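PDB 4PFZ: 5-carboxymethyl-2-hydroxymuconate delta-isomerase from Mycobacterium smegmatis, which probably acts as a metal-dependent isomerase or acylpyruvate-type hydrolase of the fumarylacetoacetate hydrolase family. Local coordinates for residues H109-L114 with E228-I233; V180-E185 with V239-E244. All blocks are in the same frame, centred on the assembly; numbering follows the deposited sequence.

Interaction 1: residues H109-L114 with E228-I233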
loop_
_atom_site.group_PDB
_atom_site.type_symbol
_atom_site.label_atom_id
_atom_site.label_comp_id
_atom_site.label_asym_id
_atom_site.label_seq_id
_atom_site.Cartn_x
_atom_site.Cartn_y
_atom_site.Cartn_z
ATOM N N HIS B 109 -7.678 -16.124 -9.882
ATOM C CA HIS B 109 -6.573 -17.085 -9.956
ATOM C C HIS B 109 -5.757 -17.186 -8.663
ATOM O O HIS B 109 -5.533 -16.196 -7.979
ATOM C CB HIS B 109 -5.630 -16.719 -11.107
ATOM C CG HIS B 109 -6.113 -17.158 -12.455
ATOM N ND1 HIS B 109 -5.323 -17.100 -13.584
ATOM C CD2 HIS B 109 -7.297 -17.681 -12.853
ATOM C CE1 HIS B 109 -6.002 -17.562 -14.620
ATOM N NE2 HIS B 109 -7.201 -17.922 -14.205
ATOM N N HIS B 110 -5.324 -18.406 -8.340
ATOM C CA HIS B 110 -4.312 -18.614 -7.304
ATOM C C HIS B 110 -2.936 -18.301 -7.866
ATOM O O HIS B 110 -2.677 -18.555 -9.035
ATOM C CB HIS B 110 -4.337 -20.055 -6.777
ATOM C CG HIS B 110 -4.131 -21.100 -7.836
ATOM N ND1 HIS B 110 -2.908 -21.326 -8.434
ATOM C CD2 HIS B 110 -4.987 -21.989 -8.391
ATOM C CE1 HIS B 110 -3.028 -22.289 -9.328
ATOM N NE2 HIS B 110 -4.279 -22.715 -9.318
ATOM N N GLU B 111 -2.053 -17.757 -7.030
ATOM C CA GLU B 111 -0.648 -17.544 -7.408
ATOM C C GLU B 111 0.276 -17.816 -6.228
ATOM O O GLU B 111 0.560 -16.917 -5.449
ATOM C CB GLU B 111 -0.424 -16.109 -7.913
ATOM C CG GLU B 111 -1.276 -15.730 -9.118
ATOM C CD GLU B 111 -0.787 -14.491 -9.857
ATOM O OE1 GLU B 111 0.042 -13.742 -9.308
ATOM O OE2 GLU B 111 -1.245 -14.270 -10.999
ATOM N N GLY B 112 0.733 -19.052 -6.078
ATOM C CA GLY B 112 1.599 -19.383 -4.963
ATOM C C GLY B 112 2.933 -18.685 -5.129
ATOM O O GLY B 112 3.474 -18.622 -6.237
ATOM N N GLU B 113 3.444 -18.116 -4.038
ATOM C CA GLU B 113 4.738 -17.426 -4.065
ATOM C C GLU B 113 5.508 -17.567 -2.757
ATOM O O GLU B 113 4.915 -17.686 -1.683
ATOM C CB GLU B 113 4.560 -15.924 -4.349
ATOM C CG GLU B 113 3.386 -15.573 -5.243
ATOM C CD GLU B 113 3.587 -14.308 -6.055
ATOM O OE1 GLU B 113 4.443 -13.474 -5.696
ATOM O OE2 GLU B 113 2.855 -14.136 -7.055
ATOM N N LEU B 114 6.833 -17.505 -2.851
ATOM C CA LEU B 114 7.678 -17.340 -1.681
ATOM C C LEU B 114 7.638 -15.877 -1.275
ATOM O O LEU B 114 7.750 -15.001 -2.128
ATOM C CB LEU B 114 9.120 -17.793 -1.978
ATOM C CG LEU B 114 10.159 -17.514 -0.896
ATOM C CD1 LEU B 114 9.891 -18.370 0.318
ATOM C CD2 LEU B 114 11.565 -17.772 -1.440
ATOM N N GLU B 228 4.622 -20.825 -13.705
ATOM C CA GLU B 228 3.488 -21.175 -14.554
ATOM C C GLU B 228 2.449 -22.010 -13.795
ATOM O O GLU B 228 2.727 -22.543 -12.718
ATOM C CB GLU B 228 3.967 -21.929 -15.801
ATOM N N GLY B 229 1.250 -22.116 -14.358
ATOM C CA GLY B 229 0.224 -22.963 -13.783
ATOM C C GLY B 229 -0.849 -22.226 -13.013
ATOM O O GLY B 229 -1.736 -22.860 -12.436
ATOM N N VAL B 230 -0.765 -20.897 -12.979
ATOM C CA VAL B 230 -1.813 -20.109 -12.347
ATOM C C VAL B 230 -3.154 -20.532 -12.946
ATOM O O VAL B 230 -3.273 -20.792 -14.153
ATOM C CB VAL B 230 -1.589 -18.585 -12.513
ATOM C CG1 VAL B 230 -0.336 -18.143 -11.753
ATOM C CG2 VAL B 230 -1.501 -18.200 -13.982
ATOM N N GLY B 231 -4.151 -20.671 -12.087
ATOM C CA GLY B 231 -5.416 -21.224 -12.516
ATOM C C GLY B 231 -6.547 -20.779 -11.620
ATOM O O GLY B 231 -6.318 -20.194 -10.564
ATOM N N PRO B 232 -7.785 -21.073 -12.030
ATOM C CA PRO B 232 -8.943 -20.569 -11.295
ATOM C C PRO B 232 -9.182 -21.275 -9.964
ATOM O O PRO B 232 -8.777 -22.427 -9.745
ATOM C CB PRO B 232 -10.103 -20.830 -12.259
ATOM C CG PRO B 232 -9.649 -22.013 -13.061
ATOM C CD PRO B 232 -8.170 -21.820 -13.240
ATOM N N ILE B 233 -9.838 -20.550 -9.067
ATOM C CA ILE B 233 -10.346 -21.119 -7.827
ATOM C C ILE B 233 -11.823 -20.746 -7.708
ATOM O O ILE B 233 -12.220 -19.629 -8.059
ATOM C CB ILE B 233 -9.552 -20.622 -6.605
ATOM C CG1 ILE B 233 -9.579 -19.095 -6.526
ATOM C CG2 ILE B 233 -8.102 -21.078 -6.700
ATOM C CD1 ILE B 233 -8.898 -18.551 -5.285
#
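His109 and His110 both bring their imidazoles against the backbone of Gly231, the first over its CA, the second beside its N. In a CH-pi contact, CA of Gly231 sits 4.0 Å from the centroid of the His109 ring, almost on the ring normal. The ring continues toward the next residue, bringing His109 CD2 to 3.5 Å from Pro232 N. Gly231 N lies over the rim of one face of the His110 ring. His110 CG stands between backbone N and carbonyl carbon (chi1 58°), which swings the imidazole back over the Gly231 peptide. At the edge of this ring, in its plane, Ile233 CG2 comes within 3.7 Å of His110 CD2.

The backbones run antiparallel, in register at the non-hydrogen-bonded pair His109-Pro232. His110 N donates to Gly231 O at 3.0 Å, and His109 CA makes a CA-H...O contact with the same oxygen at 3.2 Å. Val230 CG1 fills the corner between His110 O and Glu111, 3.7 Å from Glu111 CG. His110 O is buried without a hydrogen-bond partner. In the second shell, Gln192 OE1 bonds His110 ND1 and Gly112 N, fixing the rotation of the His110 ring.

The contact fastens the loop after strand 221-223 to the strand carrying Glu111 and Glu113, probably metal ligands as in relatives of this family. Strand 108-118 meets the short, weakly bonded strand 231-232 near its beginning. Strand 134-145 pairs with it as well, through His109 with Ser144 and Glu111 with Asp142, and farther along strand 221-223 does so, while His110 reaches strand 181-186 at Thr184 and Val186.

Interaction 2: residues V180-E185 with V239-E244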
loop_
_atom_site.group_PDB
_atom_site.type_symbol
_atom_site.label_atom_id
_atom_site.label_comp_id
_atom_site.label_asym_id
_atom_site.label_seq_id
_atom_site.Cartn_x
_atom_site.Cartn_y
_atom_site.Cartn_z
ATOM N N VAL B 180 14.663 -23.858 -3.216
ATOM C CA VAL B 180 13.612 -24.625 -2.566
ATOM C C VAL B 180 12.436 -24.801 -3.520
ATOM O O VAL B 180 12.157 -23.920 -4.344
ATOM C CB VAL B 180 13.129 -23.948 -1.255
ATOM C CG1 VAL B 180 14.260 -23.930 -0.232
ATOM C CG2 VAL B 180 12.617 -22.541 -1.518
ATOM N N GLU B 181 11.750 -25.937 -3.405
ATOM C CA GLU B 181 10.581 -26.201 -4.231
ATOM C C GLU B 181 9.365 -25.422 -3.746
ATOM O O GLU B 181 9.094 -25.357 -2.546
ATOM C CB GLU B 181 10.242 -27.699 -4.261
ATOM C CG GLU B 181 9.048 -27.998 -5.161
ATOM C CD GLU B 181 8.458 -29.371 -4.935
ATOM O OE1 GLU B 181 8.973 -30.328 -5.535
ATOM O OE2 GLU B 181 7.472 -29.486 -4.175
ATOM N N LEU B 182 8.648 -24.841 -4.704
ATOM C CA LEU B 182 7.372 -24.176 -4.487
ATOM C C LEU B 182 6.293 -24.931 -5.262
ATOM O O LEU B 182 6.484 -25.257 -6.435
ATOM C CB LEU B 182 7.447 -22.716 -4.944
ATOM C CG LEU B 182 6.153 -21.903 -5.026
ATOM C CD1 LEU B 182 5.476 -21.871 -3.683
ATOM C CD2 LEU B 182 6.452 -20.480 -5.491
ATOM N N ARG B 183 5.181 -25.252 -4.613
ATOM C CA ARG B 183 4.104 -25.918 -5.333
ATOM C C ARG B 183 2.735 -25.548 -4.788
ATOM O O ARG B 183 2.575 -25.257 -3.596
ATOM C CB ARG B 183 4.291 -27.442 -5.309
ATOM C CG ARG B 183 3.842 -28.135 -4.040
ATOM C CD ARG B 183 3.879 -29.661 -4.223
ATOM N NE ARG B 183 3.277 -30.345 -3.083
ATOM C CZ ARG B 183 3.952 -30.736 -2.008
ATOM N NH1 ARG B 183 5.262 -30.522 -1.930
ATOM N NH2 ARG B 183 3.325 -31.351 -1.016
ATOM N N THR B 184 1.757 -25.537 -5.686
ATOM C CA THR B 184 0.384 -25.140 -5.356
ATOM C C THR B 184 -0.522 -26.314 -5.662
ATOM O O THR B 184 -0.417 -26.903 -6.731
ATOM C CB THR B 184 -0.071 -23.912 -6.167
ATOM O OG1 THR B 184 0.868 -22.852 -5.998
ATOM C CG2 THR B 184 -1.473 -23.411 -5.717
ATOM N N GLU B 185 -1.392 -26.677 -4.727
ATOM C CA GLU B 185 -2.399 -27.687 -5.026
ATOM C C GLU B 185 -3.792 -27.110 -4.848
ATOM O O GLU B 185 -4.040 -26.330 -3.931
ATOM C CB GLU B 185 -2.215 -28.924 -4.147
ATOM C CG GLU B 185 -0.811 -29.506 -4.250
ATOM C CD GLU B 185 -0.578 -30.657 -3.303
ATOM O OE1 GLU B 185 -1.500 -30.979 -2.520
ATOM O OE2 GLU B 185 0.527 -31.242 -3.341
ATOM N N VAL B 239 -7.120 -24.305 -1.518
ATOM C CA VAL B 239 -5.833 -24.068 -2.156
ATOM C C VAL B 239 -4.730 -24.252 -1.128
ATOM O O VAL B 239 -4.787 -23.667 -0.048
ATOM C CB VAL B 239 -5.716 -22.653 -2.752
ATOM C CG1 VAL B 239 -4.440 -22.524 -3.596
ATOM C CG2 VAL B 239 -6.941 -22.309 -3.575
ATOM N N SER B 240 -3.742 -25.071 -1.463
ATOM C CA SER B 240 -2.616 -25.315 -0.573
ATOM C C SER B 240 -1.287 -25.055 -1.267
ATOM O O SER B 240 -0.976 -25.666 -2.288
ATOM C CB SER B 240 -2.660 -26.740 -0.036
ATOM O OG SER B 240 -3.689 -26.861 0.928
ATOM N N ILE B 241 -0.508 -24.136 -0.703
ATOM C CA ILE B 241 0.789 -23.787 -1.262
ATOM C C ILE B 241 1.878 -24.256 -0.317
ATOM O O ILE B 241 1.887 -23.898 0.859
ATOM C CB ILE B 241 0.927 -22.269 -1.496
ATOM C CG1 ILE B 241 -0.204 -21.772 -2.403
ATOM C CG2 ILE B 241 2.297 -21.952 -2.099
ATOM C CD1 ILE B 241 -0.528 -20.310 -2.225
ATOM N N THR B 242 2.782 -25.065 -0.840
ATOM C CA THR B 242 3.826 -25.644 -0.036
ATOM C C THR B 242 5.180 -25.141 -0.502
ATOM O O THR B 242 5.518 -25.196 -1.685
ATOM C CB THR B 242 3.788 -27.188 -0.092
ATOM O OG1 THR B 242 2.556 -27.649 0.479
ATOM C CG2 THR B 242 4.944 -27.780 0.694
ATOM N N VAL B 243 5.961 -24.641 0.438
ATOM C CA VAL B 243 7.342 -24.320 0.127
ATOM C C VAL B 243 8.248 -25.214 0.933
ATOM O O VAL B 243 8.067 -25.373 2.141
ATOM C CB VAL B 243 7.666 -22.849 0.412
ATOM C CG1 VAL B 243 9.121 -22.538 0.102
ATOM C CG2 VAL B 243 6.760 -21.966 -0.407
ATOM N N GLU B 244 9.207 -25.816 0.240
ATOM C CA GLU B 244 10.193 -26.666 0.866
ATOM C C GLU B 244 10.920 -25.927 1.983
ATOM O O GLU B 244 11.465 -24.847 1.766
ATOM C CB GLU B 244 11.190 -27.155 -0.183
ATOM C CG GLU B 244 12.280 -28.045 0.357
ATOM C CD GLU B 244 13.223 -28.524 -0.730
ATOM O OE1 GLU B 244 13.055 -28.105 -1.896
ATOM O OE2 GLU B 244 14.133 -29.323 -0.413
#
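The guanidinium of Arg183 lies with one face over Thr242, whose CB is 4.0 Å above the plane near its centre; Thr242 CG2 approaches Arg183 NH1 to 3.8 Å. At the edge, in plane, stand carboxylates from residues two before and two after it. Arg183 NE makes a straight salt bridge to Glu185 OE2 at 2.9 Å, meeting that oxygen from above the carboxylate plane, and NH1 makes a weak one to Glu181 OE2 at 3.3 Å. With chi1 at 81° and an extended chain to NE, Arg183 runs alongside Thr242; Glu185, with weaker help from Glu181, holds the guanidinium over the threonine. Thr242 OG1 is itself bonded to Thr248.

Beneath this network the axes of strands 181-185 and 239-243 approach to 4.6 Å in a regular antiparallel pair. Arg183 with Thr242 and Glu185 with Ser240 are hydrogen-bonded pairs. Where 181-186 begins, Glu244 N donates a hydrogen bond to Glu181 O, and its extended side chain returns OE1 to Glu181 N at 2.9 Å, using the anti lone pair.

Opposite the partly exposed polar face, the buried face is largely apolar: Leu182 CD1 touches Val243 CG2 at 3.5 Å and Ile241 CG2 at 3.6 Å, while Thr184 lies beside Ile241. It packs on strand 134-145 through Ile139 and Asn141, and on His110 of strand 108-118. Within the five-strand mixed sheet the pair is flanked by strand 189-195 beside 181-186 and strand 247-255 beside 238-243.

In the fold
Interactions 1 and 2 have centres 10 Å apart and join at the face of the 181-186/238-243 pair bearing Leu182, Thr184 and Ile241. Gly112 lies at the meeting point: its CA is 3.6 Å from Ile241 CD1 and its O 3.6 Å from Leu182 CD2. Farther along, Ile233 CG2 rests 3.6 Å from Val239 CG2, where the chain passes from strand 231-232 to strand 238-243. Gln192 ties the two together, bonding His110 and Gly112 of interaction 1 and Thr184 of interaction 2. Glu111 and Glu113, with nearby Asp142, form an acidic cluster and probably correspond to the metal-binding acidic residues of this family.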